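Local coordinates for hypothetical UPF0204 protein AF0625 (Archaeoglobus fulgidus, PDB 1YQE) that probably hydrolyses D-aminoacyl-tRNAs to free tRNA and D-amino acids as a zinc-dependent deacylase, so countering the toxicity of D-aminoacyl-tRNA, at residues K21-F30 with Y41-E50; L55-A66 with H143-F154. All coordinates share one frame; numbering follows the deposited sequence.

Contact 1: residues K21-F30 with Y41-E50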
loop_
_atom_site.group_PDB
_atom_site.type_symbol
_atom_site.label_atom_id
_atom_site.label_comp_id
_atom_site.label_asym_id
_atom_site.label_seq_id
_atom_site.Cartn_x
_atom_site.Cartn_y
_atom_site.Cartn_z
ATOM N N LYS A 21 4.556 15.997 1.175
ATOM C CA LYS A 21 5.438 16.499 0.129
ATOM C C LYS A 21 6.411 17.541 0.671
ATOM O O LYS A 21 7.616 17.454 0.430
ATOM C CB LYS A 21 4.631 17.129 -1.006
ATOM C CG LYS A 21 5.504 17.612 -2.150
ATOM C CD LYS A 21 4.755 18.537 -3.095
ATOM C CE LYS A 21 4.437 19.868 -2.432
ATOM N NZ LYS A 21 3.730 20.785 -3.365
ATOM N N ASP A 22 5.888 18.530 1.393
ATOM C CA ASP A 22 6.739 19.578 1.953
ATOM C C ASP A 22 7.866 19.012 2.812
ATOM O O ASP A 22 8.986 19.521 2.786
ATOM C CB ASP A 22 5.915 20.567 2.782
ATOM C CG ASP A 22 4.976 21.404 1.932
ATOM O OD1 ASP A 22 5.392 21.842 0.839
ATOM O OD2 ASP A 22 3.828 21.636 2.364
ATOM N N ASN A 23 7.576 17.964 3.575
ATOM C CA ASN A 23 8.591 17.356 4.429
ATOM C C ASN A 23 9.621 16.582 3.610
ATOM O O ASN A 23 10.818 16.634 3.894
ATOM C CB ASN A 23 7.928 16.444 5.463
ATOM C CG ASN A 23 7.224 17.227 6.559
ATOM O OD1 ASN A 23 7.869 17.893 7.373
ATOM N ND2 ASN A 23 5.898 17.161 6.579
ATOM N N LEU A 24 9.147 15.873 2.589
ATOM C CA LEU A 24 10.009 15.092 1.704
ATOM C C LEU A 24 10.980 16.011 0.958
ATOM O O LEU A 24 12.110 15.624 0.649
ATOM C CB LEU A 24 9.146 14.323 0.694
ATOM C CG LEU A 24 9.014 12.791 0.727
ATOM C CD1 LEU A 24 9.100 12.255 2.138
ATOM C CD2 LEU A 24 7.690 12.399 0.084
ATOM N N LEU A 25 10.534 17.230 0.679
ATOM C CA LEU A 25 11.342 18.209 -0.041
ATOM C C LEU A 25 12.571 18.700 0.722
ATOM O O LEU A 25 13.495 19.242 0.119
ATOM C CB LEU A 25 10.476 19.409 -0.427
ATOM C CG LEU A 25 9.448 19.173 -1.535
ATOM C CD1 LEU A 25 8.479 20.353 -1.601
ATOM C CD2 LEU A 25 10.171 18.977 -2.864
ATOM N N THR A 26 12.587 18.521 2.039
ATOM C CA THR A 26 13.730 18.963 2.833
ATOM C C THR A 26 14.770 17.862 3.003
ATOM O O THR A 26 15.868 18.107 3.506
ATOM C CB THR A 26 13.295 19.429 4.230
ATOM O OG1 THR A 26 12.736 18.323 4.947
ATOM C CG2 THR A 26 12.258 20.532 4.122
ATOM N N PHE A 27 14.426 16.654 2.568
ATOM C CA PHE A 27 15.319 15.506 2.696
ATOM C C PHE A 27 16.416 15.431 1.643
ATOM O O PHE A 27 17.337 14.624 1.759
ATOM C CB PHE A 27 14.504 14.212 2.667
ATOM C CG PHE A 27 13.533 14.078 3.811
ATOM C CD1 PHE A 27 12.574 13.074 3.806
ATOM C CD2 PHE A 27 13.586 14.948 4.897
ATOM C CE1 PHE A 27 11.682 12.936 4.862
ATOM C CE2 PHE A 27 12.697 14.816 5.961
ATOM C CZ PHE A 27 11.745 13.810 5.943
ATOM N N ALA A 28 16.320 16.265 0.615
ATOM C CA ALA A 28 17.318 16.273 -0.449
ATOM C C ALA A 28 17.265 17.575 -1.241
ATOM O O ALA A 28 16.356 18.384 -1.064
ATOM C CB ALA A 28 17.096 15.088 -1.382
ATOM N N ASP A 29 18.249 17.768 -2.113
ATOM C CA ASP A 29 18.322 18.967 -2.936
ATOM C C ASP A 29 17.460 18.753 -4.172
ATOM O O ASP A 29 17.884 18.112 -5.130
ATOM C CB ASP A 29 19.775 19.227 -3.347
ATOM C CG ASP A 29 19.970 20.594 -3.979
ATOM O OD1 ASP A 29 21.097 20.875 -4.444
ATOM O OD2 ASP A 29 19.005 21.390 -4.007
ATOM N N PHE A 30 16.244 19.288 -4.149
ATOM C CA PHE A 30 15.336 19.120 -5.275
ATOM C C PHE A 30 15.298 20.290 -6.244
ATOM O O PHE A 30 15.619 21.422 -5.893
ATOM C CB PHE A 30 13.909 18.842 -4.783
ATOM C CG PHE A 30 13.712 17.458 -4.226
ATOM C CD1 PHE A 30 14.026 17.172 -2.900
ATOM C CD2 PHE A 30 13.218 16.438 -5.036
ATOM C CE1 PHE A 30 13.849 15.890 -2.384
ATOM C CE2 PHE A 30 13.037 15.150 -4.532
ATOM C CZ PHE A 30 13.353 14.875 -3.201
ATOM N N TYR A 41 9.604 17.048 -9.056
ATOM C CA TYR A 41 10.680 17.515 -8.196
ATOM C C TYR A 41 11.751 16.443 -8.288
ATOM O O TYR A 41 11.518 15.291 -7.917
ATOM C CB TYR A 41 10.197 17.675 -6.752
ATOM C CG TYR A 41 9.029 18.627 -6.603
ATOM C CD1 TYR A 41 7.727 18.212 -6.881
ATOM C CD2 TYR A 41 9.226 19.950 -6.210
ATOM C CE1 TYR A 41 6.649 19.090 -6.774
ATOM C CE2 TYR A 41 8.155 20.838 -6.100
ATOM C CZ TYR A 41 6.870 20.401 -6.384
ATOM O OH TYR A 41 5.803 21.267 -6.281
ATOM N N LEU A 42 12.923 16.821 -8.789
ATOM C CA LEU A 42 14.010 15.873 -8.972
ATOM C C LEU A 42 15.199 16.063 -8.042
ATOM O O LEU A 42 15.530 17.179 -7.643
ATOM C CB LEU A 42 14.503 15.939 -10.416
ATOM C CG LEU A 42 13.422 15.892 -11.497
ATOM C CD1 LEU A 42 14.031 16.248 -12.846
ATOM C CD2 LEU A 42 12.792 14.514 -11.522
ATOM N N SER A 43 15.841 14.945 -7.721
ATOM C CA SER A 43 17.019 14.918 -6.869
ATOM C C SER A 43 17.725 13.611 -7.198
ATOM O O SER A 43 17.205 12.804 -7.970
ATOM C CB SER A 43 16.625 14.947 -5.389
ATOM O OG SER A 43 15.995 13.743 -4.998
ATOM N N ASP A 44 18.904 13.397 -6.624
ATOM C CA ASP A 44 19.645 12.168 -6.880
ATOM C C ASP A 44 19.282 11.086 -5.867
ATOM O O ASP A 44 19.851 9.996 -5.879
ATOM C CB ASP A 44 21.152 12.433 -6.828
ATOM C CG ASP A 44 21.577 13.118 -5.549
ATOM O OD1 ASP A 44 21.143 12.679 -4.462
ATOM O OD2 ASP A 44 22.354 14.092 -5.626
ATOM N N GLU A 45 18.334 11.396 -4.988
ATOM C CA GLU A 45 17.896 10.454 -3.965
ATOM C C GLU A 45 16.613 9.768 -4.434
ATOM O O GLU A 45 16.587 8.560 -4.664
ATOM C CB GLU A 45 17.642 11.201 -2.651
ATOM C CG GLU A 45 17.485 10.307 -1.430
ATOM C CD GLU A 45 18.774 9.593 -1.057
ATOM O OE1 GLU A 45 18.747 8.780 -0.108
ATOM O OE2 GLU A 45 19.812 9.848 -1.708
ATOM N N PHE A 46 15.550 10.552 -4.571
ATOM C CA PHE A 46 14.270 10.026 -5.029
ATOM C C PHE A 46 13.509 11.119 -5.774
ATOM O O PHE A 46 13.950 12.264 -5.819
ATOM C CB PHE A 46 13.458 9.495 -3.838
ATOM C CG PHE A 46 13.114 10.535 -2.814
ATOM C CD1 PHE A 46 11.892 11.199 -2.860
ATOM C CD2 PHE A 46 14.011 10.853 -1.796
ATOM C CE1 PHE A 46 11.564 12.163 -1.907
ATOM C CE2 PHE A 46 13.694 11.813 -0.839
ATOM C CZ PHE A 46 12.466 12.472 -0.893
ATOM N N TYR A 47 12.372 10.757 -6.360
ATOM C CA TYR A 47 11.556 11.692 -7.127
ATOM C C TYR A 47 10.223 11.971 -6.448
ATOM O O TYR A 47 9.760 11.184 -5.625
ATOM C CB TYR A 47 11.258 11.114 -8.508
ATOM C CG TYR A 47 12.447 10.964 -9.426
ATOM C CD1 TYR A 47 12.431 10.031 -10.461
ATOM C CD2 TYR A 47 13.567 11.790 -9.303
ATOM C CE1 TYR A 47 13.492 9.924 -11.350
ATOM C CE2 TYR A 47 14.634 11.690 -10.194
ATOM C CZ TYR A 47 14.586 10.755 -11.214
ATOM O OH TYR A 47 15.630 10.655 -12.106
ATOM N N ILE A 48 9.613 13.098 -6.808
ATOM C CA ILE A 48 8.304 13.481 -6.291
ATOM C C ILE A 48 7.517 14.031 -7.476
ATOM O O ILE A 48 8.051 14.790 -8.288
ATOM C CB ILE A 48 8.380 14.591 -5.219
ATOM C CG1 ILE A 48 9.180 14.117 -4.005
ATOM C CG2 ILE A 48 6.961 14.982 -4.789
ATOM C CD1 ILE A 48 9.346 15.181 -2.923
ATOM N N ALA A 49 6.253 13.645 -7.586
ATOM C CA ALA A 49 5.422 14.128 -8.679
ATOM C C ALA A 49 4.092 14.610 -8.130
ATOM O O ALA A 49 3.463 13.940 -7.308
ATOM C CB ALA A 49 5.199 13.027 -9.711
ATOM N N GLU A 50 3.673 15.780 -8.595
ATOM C CA GLU A 50 2.422 16.373 -8.165
ATOM C C GLU A 50 1.478 16.382 -9.362
ATOM O O GLU A 50 1.875 16.727 -10.475
ATOM C CB GLU A 50 2.683 17.796 -7.672
ATOM C CG GLU A 50 1.697 18.303 -6.647
ATOM C CD GLU A 50 2.243 19.480 -5.856
ATOM O OE1 GLU A 50 1.535 19.969 -4.955
ATOM O OE2 GLU A 50 3.383 19.914 -6.133
HETATM O O HOH W 1 19.800 16.116 -5.345
#

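Contact 2: residues L55-A66 with H143-F154. With POP (pyrophosphate 2-), chain B.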
loop_
_atom_site.group_PDB
_atom_site.type_symbol
_atom_site.label_atom_id
_atom_site.label_comp_id
_atom_site.label_asym_id
_atom_site.label_seq_id
_atom_site.Cartn_x
_atom_site.Cartn_y
_atom_site.Cartn_z
ATOM N N LEU A 55 -6.205 10.998 -6.912
ATOM C CA LEU A 55 -5.479 9.730 -7.007
ATOM C C LEU A 55 -6.305 8.473 -7.285
ATOM O O LEU A 55 -5.925 7.669 -8.131
ATOM C CB LEU A 55 -4.619 9.515 -5.756
ATOM C CG LEU A 55 -3.583 10.616 -5.484
ATOM C CD1 LEU A 55 -2.682 10.202 -4.329
ATOM C CD2 LEU A 55 -2.757 10.872 -6.733
ATOM N N ILE A 56 -7.429 8.299 -6.595
ATOM C CA ILE A 56 -8.249 7.106 -6.811
ATOM C C ILE A 56 -8.739 6.943 -8.248
ATOM O O ILE A 56 -9.124 5.851 -8.651
ATOM C CB ILE A 56 -9.473 7.063 -5.862
ATOM C CG1 ILE A 56 -10.302 8.340 -6.005
ATOM C CG2 ILE A 56 -9.005 6.854 -4.424
ATOM C CD1 ILE A 56 -11.600 8.311 -5.206
ATOM N N TYR A 57 -8.726 8.027 -9.018
ATOM C CA TYR A 57 -9.148 7.965 -10.414
ATOM C C TYR A 57 -7.941 8.066 -11.347
ATOM O O TYR A 57 -8.090 8.119 -12.570
ATOM C CB TYR A 57 -10.126 9.099 -10.737
ATOM C CG TYR A 57 -11.418 9.042 -9.959
ATOM C CD1 TYR A 57 -11.653 9.911 -8.895
ATOM C CD2 TYR A 57 -12.405 8.111 -10.281
ATOM C CE1 TYR A 57 -12.844 9.858 -8.169
ATOM C CE2 TYR A 57 -13.600 8.048 -9.560
ATOM C CZ TYR A 57 -13.810 8.926 -8.506
ATOM O OH TYR A 57 -14.985 8.870 -7.788
ATOM N N ALA A 58 -6.747 8.071 -10.766
ATOM C CA ALA A 58 -5.515 8.189 -11.543
ATOM C C ALA A 58 -5.064 6.934 -12.292
ATOM O O ALA A 58 -3.874 6.623 -12.313
ATOM C CB ALA A 58 -4.386 8.675 -10.637
ATOM N N ASP A 59 -5.999 6.213 -12.904
ATOM C CA ASP A 59 -5.650 5.016 -13.674
ATOM C C ASP A 59 -4.610 5.382 -14.740
ATOM O O ASP A 59 -4.710 6.436 -15.372
ATOM C CB ASP A 59 -6.895 4.437 -14.365
ATOM C CG ASP A 59 -7.712 3.520 -13.457
ATOM O OD1 ASP A 59 -8.893 3.261 -13.782
ATOM O OD2 ASP A 59 -7.183 3.044 -12.433
ATOM N N HIS A 60 -3.620 4.511 -14.928
ATOM C CA HIS A 60 -2.561 4.716 -15.923
ATOM C C HIS A 60 -1.644 5.906 -15.667
ATOM O O HIS A 60 -0.881 6.305 -16.551
ATOM C CB HIS A 60 -3.176 4.850 -17.323
ATOM C CG HIS A 60 -3.922 3.632 -17.772
ATOM N ND1 HIS A 60 -3.304 2.418 -17.977
ATOM C CD2 HIS A 60 -5.237 3.433 -18.019
ATOM C CE1 HIS A 60 -4.208 1.522 -18.330
ATOM N NE2 HIS A 60 -5.389 2.111 -18.361
ATOM N N ILE A 61 -1.689 6.473 -14.467
ATOM C CA ILE A 61 -0.839 7.620 -14.186
ATOM C C ILE A 61 0.645 7.251 -14.209
ATOM O O ILE A 61 1.497 8.110 -14.447
ATOM C CB ILE A 61 -1.192 8.269 -12.833
ATOM C CG1 ILE A 61 -0.541 9.654 -12.750
ATOM C CG2 ILE A 61 -0.739 7.378 -11.681
ATOM C CD1 ILE A 61 -0.927 10.440 -11.525
ATOM N N ASP A 62 0.958 5.980 -13.972
ATOM C CA ASP A 62 2.352 5.549 -13.999
ATOM C C ASP A 62 2.897 5.637 -15.423
ATOM O O ASP A 62 4.051 6.026 -15.627
ATOM C CB ASP A 62 2.510 4.116 -13.469
ATOM C CG ASP A 62 1.592 3.122 -14.159
ATOM O OD1 ASP A 62 1.929 1.917 -14.175
ATOM O OD2 ASP A 62 0.531 3.539 -14.674
ATOM N N GLU A 63 2.063 5.283 -16.401
ATOM C CA GLU A 63 2.461 5.340 -17.806
ATOM C C GLU A 63 2.686 6.787 -18.220
ATOM O O GLU A 63 3.620 7.091 -18.963
ATOM C CB GLU A 63 1.381 4.733 -18.710
ATOM C CG GLU A 63 0.990 3.304 -18.381
ATOM C CD GLU A 63 -0.046 2.750 -19.347
ATOM O OE1 GLU A 63 -1.019 3.471 -19.665
ATOM O OE2 GLU A 63 0.109 1.588 -19.781
ATOM N N LYS A 64 1.816 7.675 -17.743
ATOM C CA LYS A 64 1.908 9.097 -18.055
ATOM C C LYS A 64 3.190 9.717 -17.503
ATOM O O LYS A 64 3.884 10.464 -18.198
ATOM C CB LYS A 64 0.698 9.835 -17.477
ATOM C CG LYS A 64 -0.631 9.355 -18.031
ATOM C CD LYS A 64 -1.800 10.051 -17.366
ATOM C CE LYS A 64 -3.117 9.561 -17.950
ATOM N NZ LYS A 64 -4.286 10.250 -17.341
ATOM N N LEU A 65 3.499 9.408 -16.251
ATOM C CA LEU A 65 4.695 9.945 -15.615
ATOM C C LEU A 65 5.980 9.349 -16.183
ATOM O O LEU A 65 7.013 10.024 -16.233
ATOM C CB LEU A 65 4.633 9.705 -14.103
ATOM C CG LEU A 65 3.646 10.578 -13.326
ATOM C CD1 LEU A 65 3.324 9.945 -11.972
ATOM C CD2 LEU A 65 4.235 11.966 -13.145
ATOM N N ALA A 66 5.914 8.095 -16.617
ATOM C CA ALA A 66 7.084 7.403 -17.160
ATOM C C ALA A 66 7.594 8.010 -18.464
ATOM O O ALA A 66 8.635 7.606 -18.982
ATOM C CB ALA A 66 6.773 5.931 -17.358
ATOM N N HIS A 143 -10.633 0.399 -3.593
ATOM C CA HIS A 143 -10.622 1.654 -4.331
ATOM C C HIS A 143 -9.590 1.730 -5.446
ATOM O O HIS A 143 -8.657 0.929 -5.506
ATOM C CB HIS A 143 -10.428 2.829 -3.363
ATOM C CG HIS A 143 -11.616 3.086 -2.486
ATOM N ND1 HIS A 143 -11.663 4.122 -1.577
ATOM C CD2 HIS A 143 -12.806 2.445 -2.385
ATOM C CE1 HIS A 143 -12.829 4.108 -0.955
ATOM N NE2 HIS A 143 -13.541 3.102 -1.427
ATOM N N GLY A 144 -9.780 2.696 -6.338
ATOM C CA GLY A 144 -8.852 2.879 -7.440
ATOM C C GLY A 144 -7.595 3.562 -6.925
ATOM O O GLY A 144 -7.521 3.908 -5.747
ATOM N N PRO A 145 -6.580 3.756 -7.772
ATOM C CA PRO A 145 -6.573 3.356 -9.182
ATOM C C PRO A 145 -6.213 1.871 -9.329
ATOM O O PRO A 145 -5.360 1.346 -8.608
ATOM C CB PRO A 145 -5.526 4.289 -9.784
ATOM C CG PRO A 145 -4.499 4.360 -8.656
ATOM C CD PRO A 145 -5.365 4.523 -7.427
ATOM N N SER A 146 -6.878 1.183 -10.248
ATOM C CA SER A 146 -6.597 -0.231 -10.449
ATOM C C SER A 146 -5.613 -0.458 -11.588
ATOM O O SER A 146 -4.902 -1.462 -11.609
ATOM C CB SER A 146 -7.889 -0.992 -10.744
ATOM O OG SER A 146 -8.488 -0.500 -11.925
ATOM N N GLU A 147 -5.567 0.483 -12.524
ATOM C CA GLU A 147 -4.694 0.346 -13.679
ATOM C C GLU A 147 -3.298 0.925 -13.475
ATOM O O GLU A 147 -2.933 1.922 -14.088
ATOM C CB GLU A 147 -5.360 0.982 -14.899
ATOM C CG GLU A 147 -6.826 0.579 -15.066
ATOM C CD GLU A 147 -7.046 -0.925 -15.036
ATOM O OE1 GLU A 147 -6.535 -1.628 -15.931
ATOM O OE2 GLU A 147 -7.733 -1.412 -14.116
ATOM N N ILE A 148 -2.526 0.286 -12.601
ATOM C CA ILE A 148 -1.157 0.701 -12.312
ATOM C C ILE A 148 -0.293 -0.546 -12.466
ATOM O O ILE A 148 -0.522 -1.546 -11.788
ATOM C CB ILE A 148 -1.012 1.239 -10.869
ATOM C CG1 ILE A 148 -1.954 2.431 -10.651
ATOM C CG2 ILE A 148 0.439 1.646 -10.611
ATOM C CD1 ILE A 148 -1.651 3.661 -11.515
ATOM N N SER A 149 0.683 -0.487 -13.369
ATOM C CA SER A 149 1.569 -1.620 -13.632
ATOM C C SER A 149 2.850 -1.569 -12.818
ATOM O O SER A 149 3.460 -2.602 -12.539
ATOM C CB SER A 149 1.931 -1.679 -15.119
ATOM O OG SER A 149 0.799 -2.010 -15.892
ATOM N N LYS A 150 3.281 -0.367 -12.469
ATOM C CA LYS A 150 4.488 -0.222 -11.665
ATOM C C LYS A 150 4.128 -0.613 -10.239
ATOM O O LYS A 150 3.001 -0.391 -9.802
ATOM C CB LYS A 150 4.973 1.232 -11.686
ATOM C CG LYS A 150 5.781 1.618 -12.916
ATOM C CD LYS A 150 7.186 1.046 -12.854
ATOM C CE LYS A 150 7.939 1.280 -14.163
ATOM N NZ LYS A 150 7.997 2.720 -14.511
ATOM N N PRO A 151 5.071 -1.222 -9.499
ATOM C CA PRO A 151 4.752 -1.598 -8.118
ATOM C C PRO A 151 4.311 -0.342 -7.358
ATOM O O PRO A 151 4.879 0.731 -7.545
ATOM C CB PRO A 151 6.077 -2.155 -7.602
ATOM C CG PRO A 151 6.666 -2.789 -8.845
ATOM C CD PRO A 151 6.393 -1.739 -9.903
ATOM N N SER A 152 3.299 -0.459 -6.509
ATOM C CA SER A 152 2.851 0.715 -5.777
ATOM C C SER A 152 2.068 0.399 -4.515
ATOM O O SER A 152 1.743 -0.751 -4.235
ATOM C CB SER A 152 2.001 1.609 -6.686
ATOM O OG SER A 152 0.747 1.012 -6.966
ATOM N N ALA A 153 1.780 1.450 -3.757
ATOM C CA ALA A 153 1.007 1.340 -2.525
ATOM C C ALA A 153 0.648 2.745 -2.067
ATOM O O ALA A 153 1.270 3.723 -2.496
ATOM C CB ALA A 153 1.818 0.614 -1.438
ATOM N N PHE A 154 -0.371 2.842 -1.216
ATOM C CA PHE A 154 -0.813 4.120 -0.681
ATOM C C PHE A 154 -0.395 4.234 0.783
ATOM O O PHE A 154 -0.638 3.326 1.581
ATOM C CB PHE A 154 -2.338 4.255 -0.773
ATOM C CG PHE A 154 -2.827 4.696 -2.123
ATOM C CD1 PHE A 154 -2.714 3.859 -3.228
ATOM C CD2 PHE A 154 -3.401 5.951 -2.287
ATOM C CE1 PHE A 154 -3.172 4.272 -4.482
ATOM C CE2 PHE A 154 -3.859 6.369 -3.529
ATOM C CZ PHE A 154 -3.743 5.527 -4.630
HETATM P P1 POP B . -10.507 9.573 -0.615
HETATM O O1 POP B . -11.535 10.228 0.294
HETATM O O2 POP B . -9.625 10.672 -1.219
HETATM O O3 POP B . -11.174 8.827 -1.761
HETATM O O POP B . -9.479 8.580 0.233
HETATM P P2 POP B . -9.892 7.080 0.816
HETATM O O4 POP B . -11.340 6.732 0.594
HETATM O O5 POP B . -9.582 7.019 2.276
HETATM O O6 POP B . -8.878 6.099 0.042
HETATM O O HOH W 2 -0.589 1.456 -16.451
#

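Contact 1: residues K21-F30 with Y41-E50
F30 and F46 meet in a T-shaped (edge-to-face) stack: CZ of F30 comes down over one face of the F46 ring, 3.4 Å from CZ of F46, with the planes at 68°. S43 closes over a face of the F30 ring, its CB making a CH-pi contact 3.7 Å from the centroid, while Y41 O lies at the ring edge. With CG of F30 anti to its carbonyl carbon (chi1 -74°), the ring is turned onto the hairpin, against S43, F46 and I48. CD1 of I48 touches CB of L24 at 3.7 Å and also meets CD2 of L25. Were F30 cut back to an alanine, the F46 face would probably lose its aromatic partner and a gap would open beside S43 and I48. At the other end, NZ of K21 forms a salt bridge with E50 OE1 (2.8 Å), brought there by a bend at chi3 (69°). Y41 OH donates to E50 OE2 at 2.8 Å, and Q18 bonds both K21 NZ and E50 OE1. An aromatic and aliphatic core thus joins helix 15-24 and the loop that follows it to the hairpin of strands 38-42 and 47-51, and the shared hold on the buried E50 probably favours its ionised form.

Contact 2: residues L55-A66 with H143-F154
OD1 of D62 takes two backbone N-H groups at once, from S149 N (2.8 Å) and K150 N (3.2 Å), and both reach it from the same face of the carboxylate. S149 N comes from above that plane, 36° out of it, whereas K150 N sits on the anti side and closer to the plane. The carboxylate gets there because CG of D62 stands between its own backbone N and carbonyl carbon (chi1 53°), the direction that leads across to the loop. A water bonded to D62 OD2 also donates, weakly, to E147 O.

D59 repeats the theme three residues earlier, before the helix. Its OD2 receives an almost straight bond from E147 N (3.0 Å, 173° at the hydrogen), delivered from above the carboxylate plane, and a weak, bent one from S146 N. In return H60 N donates to E147 O at 2.8 Å, and CB of E147 packs over one face of the H60 imidazole, 3.7 Å from its centroid. The carboxyl end of E147 turns off toward S108.

Nearer the ligand, the cis proline P145 lays its CD against L55 O (3.3 Å), and the CA atoms of I56 and G144 each point a hydrogen at the other's carbonyl oxygen. L55 CB rests at the edge of the F154 ring, whose stacking partner is F76. I56 CD1 and the edge of H143 then approach the pyrophosphate, which R54, R79 and S81 bind by hydrogen bonds. Two aspartates that gather loop N-H groups, one just before the H60 N-cap and one in the first turn of helix 61-65, thus join the start of that helix to the 143-151 loop, whose H143, with I56, lines the pyrophosphate pocket.

Overall arrangement
Contact 1 closes before contact 2 opens along the chain, and their centres lie about 20 Å apart. Both reach the same mixed eight-stranded sheet: contact 1 through strands 38-42 and 47-51 toward one margin, contact 2 through strand 152-159 in its interior. The next regular helix after strand 47-51 is 61-65, and the two contacts touch where A49 CB packs on L65 CD2 at 3.7 Å. Contact 1 links segments only 11 residues apart, a local closure of the N-terminal part, whereas contact 2 spans 77 residues and brings together sequence-distant segments, one end of which meets the pyrophosphate. One sheet therefore carries peripheral packing and the ligand pocket together.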